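Local coordinates for protein Rik1-associated factor 1 (Schizosaccharomyces pombe, PDB 4O9D) that contributes, through a chain whose WD-repeat beta-propeller is described here, to the Clr4 methyltransferase complex, which methylates histone H3 to establish heterochromatin, at residues A[94-105]-A[135-144]. Residues are numbered along the deposited sequence; the frame is centred on the assembly and turned at random.
Sequences DLCFSKGNLFLY and KLALSDDDLL
CG of D142 lies anti to the backbone N (chi1 -153°), which brings the carboxylate from the 139-142 turn to the edge of the Y105 ring, while bends at chi2 and chi4 fold the K135 chain back to D94. Each contact joins two adjacent blades of the WD-repeat beta-propeller, whose inner strands, 94-97 and 135-138, run almost parallel, their axes approaching to 6.0 Å at 18°. The pair illustrates how propeller blades can be joined by polar bonds at either end of an apolar seam. At one end, D94 OD2 accepts from K135 NZ at 2.6 Å, a salt bridge on its syn side, and from L136 N at 2.9 Å on the anti side; the two donors arrive from opposite faces of the carboxylate plane, which should restrain its rotation. Between the ends, L138 CD1 lies 3.8 Å from Y105 CE2, the two side chains crossing at about a right angle, and L144 CD1 reaches C96 SG at 4.0 Å. L136 CD1 packs against the backbone of L95 and Y105. At the far end, Y105 OH, which also bonds T158 OG1, is modelled doubtfully close to D142 OD2, whereas D142 OD1 receives K99 N at 2.8 Å from above the carboxylate plane, with an N-H...O angle of 164°.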
# COMPACT_ATOMS: atom_id res chain seq x y z
N ASP A 94 -6.61 3.07 2.88
CA ASP A 94 -5.40 3.67 2.35
C ASP A 94 -5.30 5.10 2.85
O ASP A 94 -6.26 5.66 3.37
CB ASP A 94 -5.38 3.63 0.82
CG ASP A 94 -3.94 3.44 0.24
OD1 ASP A 94 -2.96 3.53 1.01
OD2 ASP A 94 -3.81 3.22 -0.99
N LEU A 95 -4.13 5.69 2.70
CA LEU A 95 -3.95 7.09 3.01
C LEU A 95 -2.66 7.57 2.40
O LEU A 95 -1.76 6.77 2.13
CB LEU A 95 -3.98 7.35 4.52
CG LEU A 95 -3.45 6.28 5.46
CD1 LEU A 95 -1.96 6.14 5.34
CD2 LEU A 95 -3.85 6.64 6.90
N CYS A 96 -2.58 8.86 2.13
CA CYS A 96 -1.37 9.42 1.57
C CYS A 96 -1.38 10.91 1.84
O CYS A 96 -2.44 11.54 1.84
CB CYS A 96 -1.27 9.14 0.07
SG CYS A 96 -2.75 9.57 -0.85
N PHE A 97 -0.21 11.46 2.09
CA PHE A 97 -0.07 12.89 2.34
C PHE A 97 -0.02 13.66 1.04
O PHE A 97 0.51 13.17 0.04
CB PHE A 97 1.22 13.15 3.12
CG PHE A 97 1.10 12.85 4.59
CD1 PHE A 97 0.60 13.81 5.47
CD2 PHE A 97 1.50 11.63 5.11
CE1 PHE A 97 0.50 13.55 6.82
CE2 PHE A 97 1.40 11.36 6.48
CZ PHE A 97 0.90 12.33 7.33
N SER A 98 -0.57 14.87 1.06
CA SER A 98 -0.58 15.74 -0.10
C SER A 98 0.82 16.17 -0.51
O SER A 98 1.71 16.31 0.34
CB SER A 98 -1.42 16.99 0.20
OG SER A 98 -1.17 17.98 -0.76
N LYS A 99 1.02 16.40 -1.80
CA LYS A 99 2.35 16.81 -2.29
C LYS A 99 2.74 18.20 -1.76
O LYS A 99 3.93 18.53 -1.67
CB LYS A 99 2.38 16.80 -3.82
CG LYS A 99 2.12 15.42 -4.43
CD LYS A 99 2.99 14.35 -3.77
CE LYS A 99 2.99 13.03 -4.56
NZ LYS A 99 4.06 12.09 -4.08
N GLY A 100 1.75 19.02 -1.40
CA GLY A 100 1.99 20.32 -0.81
C GLY A 100 2.23 20.27 0.70
O GLY A 100 2.42 21.31 1.34
N ASN A 101 2.21 19.07 1.27
CA ASN A 101 2.52 18.87 2.69
C ASN A 101 1.50 19.44 3.68
O ASN A 101 1.75 19.43 4.88
CB ASN A 101 3.90 19.46 3.04
CG ASN A 101 5.06 18.66 2.47
OD1 ASN A 101 5.51 17.67 3.07
ND2 ASN A 101 5.60 19.11 1.34
N LEU A 102 0.36 19.94 3.21
CA LEU A 102 -0.61 20.51 4.14
C LEU A 102 -1.67 19.52 4.60
O LEU A 102 -2.22 19.63 5.70
CB LEU A 102 -1.29 21.74 3.53
CG LEU A 102 -0.43 22.99 3.51
CD1 LEU A 102 -1.23 24.17 2.96
CD2 LEU A 102 0.10 23.30 4.91
N PHE A 103 -1.98 18.53 3.75
CA PHE A 103 -3.17 17.72 3.97
C PHE A 103 -2.88 16.23 3.95
O PHE A 103 -1.90 15.79 3.36
CB PHE A 103 -4.23 18.06 2.91
CG PHE A 103 -4.64 19.53 2.92
CD1 PHE A 103 -5.49 20.01 3.91
CD2 PHE A 103 -4.17 20.41 1.96
CE1 PHE A 103 -5.86 21.36 3.94
CE2 PHE A 103 -4.53 21.76 1.98
CZ PHE A 103 -5.38 22.23 2.97
N LEU A 104 -3.76 15.48 4.61
CA LEU A 104 -3.74 14.02 4.57
C LEU A 104 -5.04 13.51 3.92
O LEU A 104 -6.13 13.92 4.31
CB LEU A 104 -3.63 13.46 5.99
CG LEU A 104 -3.70 11.93 6.13
CD1 LEU A 104 -2.47 11.25 5.51
CD2 LEU A 104 -3.87 11.49 7.61
N TYR A 105 -4.91 12.62 2.93
CA TYR A 105 -6.06 12.00 2.29
C TYR A 105 -6.27 10.56 2.80
O TYR A 105 -5.32 9.76 2.82
CB TYR A 105 -5.84 11.98 0.76
CG TYR A 105 -5.49 13.31 0.14
CD1 TYR A 105 -6.35 14.40 0.26
CD2 TYR A 105 -4.32 13.48 -0.60
CE1 TYR A 105 -6.04 15.62 -0.33
CE2 TYR A 105 -4.00 14.70 -1.19
CZ TYR A 105 -4.87 15.77 -1.06
OH TYR A 105 -4.59 17.00 -1.65
N LYS A 135 -8.28 1.69 -2.50
CA LYS A 135 -6.91 2.21 -2.73
C LYS A 135 -6.88 3.68 -3.11
O LYS A 135 -7.84 4.19 -3.70
CB LYS A 135 -6.18 1.44 -3.84
CG LYS A 135 -4.65 1.38 -3.66
CD LYS A 135 -4.22 0.39 -2.58
CE LYS A 135 -2.69 0.35 -2.45
NZ LYS A 135 -2.11 1.71 -2.17
N LEU A 136 -5.78 4.35 -2.78
CA LEU A 136 -5.54 5.72 -3.23
C LEU A 136 -4.21 5.84 -3.94
O LEU A 136 -3.27 5.15 -3.60
CB LEU A 136 -5.49 6.68 -2.03
CG LEU A 136 -6.78 6.82 -1.23
CD1 LEU A 136 -6.52 7.72 0.00
CD2 LEU A 136 -7.89 7.38 -2.12
N ALA A 137 -4.14 6.75 -4.91
CA ALA A 137 -2.89 7.12 -5.56
C ALA A 137 -2.92 8.62 -5.72
O ALA A 137 -4.01 9.22 -5.77
CB ALA A 137 -2.78 6.48 -6.92
N LEU A 138 -1.72 9.21 -5.84
CA LEU A 138 -1.53 10.67 -5.92
C LEU A 138 -0.55 11.04 -7.04
O LEU A 138 0.57 10.49 -7.12
CB LEU A 138 -1.02 11.17 -4.56
CG LEU A 138 -1.08 12.67 -4.27
CD1 LEU A 138 -2.51 13.20 -4.35
CD2 LEU A 138 -0.51 12.96 -2.88
N SER A 139 -0.94 11.97 -7.89
CA SER A 139 -0.09 12.34 -9.03
C SER A 139 0.96 13.35 -8.60
O SER A 139 0.90 13.87 -7.48
CB SER A 139 -0.94 12.96 -10.15
OG SER A 139 -1.21 14.33 -9.86
N ASP A 140 1.88 13.65 -9.50
CA ASP A 140 2.91 14.65 -9.22
C ASP A 140 2.28 16.00 -8.92
O ASP A 140 2.87 16.80 -8.19
CB ASP A 140 3.87 14.82 -10.41
CG ASP A 140 4.74 13.60 -10.63
OD1 ASP A 140 4.87 12.75 -9.71
OD2 ASP A 140 5.32 13.51 -11.74
N ASP A 141 1.10 16.26 -9.47
CA ASP A 141 0.40 17.54 -9.23
C ASP A 141 -0.73 17.41 -8.22
O ASP A 141 -1.70 18.18 -8.28
CB ASP A 141 -0.15 18.12 -10.55
CG ASP A 141 0.94 18.64 -11.47
OD1 ASP A 141 2.08 18.83 -10.99
OD2 ASP A 141 0.67 18.88 -12.67
N ASP A 142 -0.62 16.45 -7.31
CA ASP A 142 -1.57 16.27 -6.20
C ASP A 142 -3.00 15.89 -6.63
O ASP A 142 -3.94 16.07 -5.85
CB ASP A 142 -1.61 17.53 -5.30
CG ASP A 142 -2.01 17.19 -3.84
OD1 ASP A 142 -1.38 16.28 -3.26
OD2 ASP A 142 -2.96 17.82 -3.27
N LEU A 143 -3.18 15.36 -7.84
CA LEU A 143 -4.47 14.78 -8.24
C LEU A 143 -4.62 13.45 -7.52
O LEU A 143 -3.68 12.64 -7.50
CB LEU A 143 -4.52 14.57 -9.76
CG LEU A 143 -5.86 14.23 -10.41
CD1 LEU A 143 -6.94 15.35 -10.21
CD2 LEU A 143 -5.64 13.94 -11.91
N LEU A 144 -5.78 13.22 -6.93
CA LEU A 144 -5.99 12.01 -6.13
C LEU A 144 -6.83 10.95 -6.88
O LEU A 144 -7.95 11.23 -7.30
CB LEU A 144 -6.65 12.39 -4.81
CG LEU A 144 -6.92 11.25 -3.83
CD1 LEU A 144 -5.64 10.73 -3.28
CD2 LEU A 144 -7.85 11.71 -2.70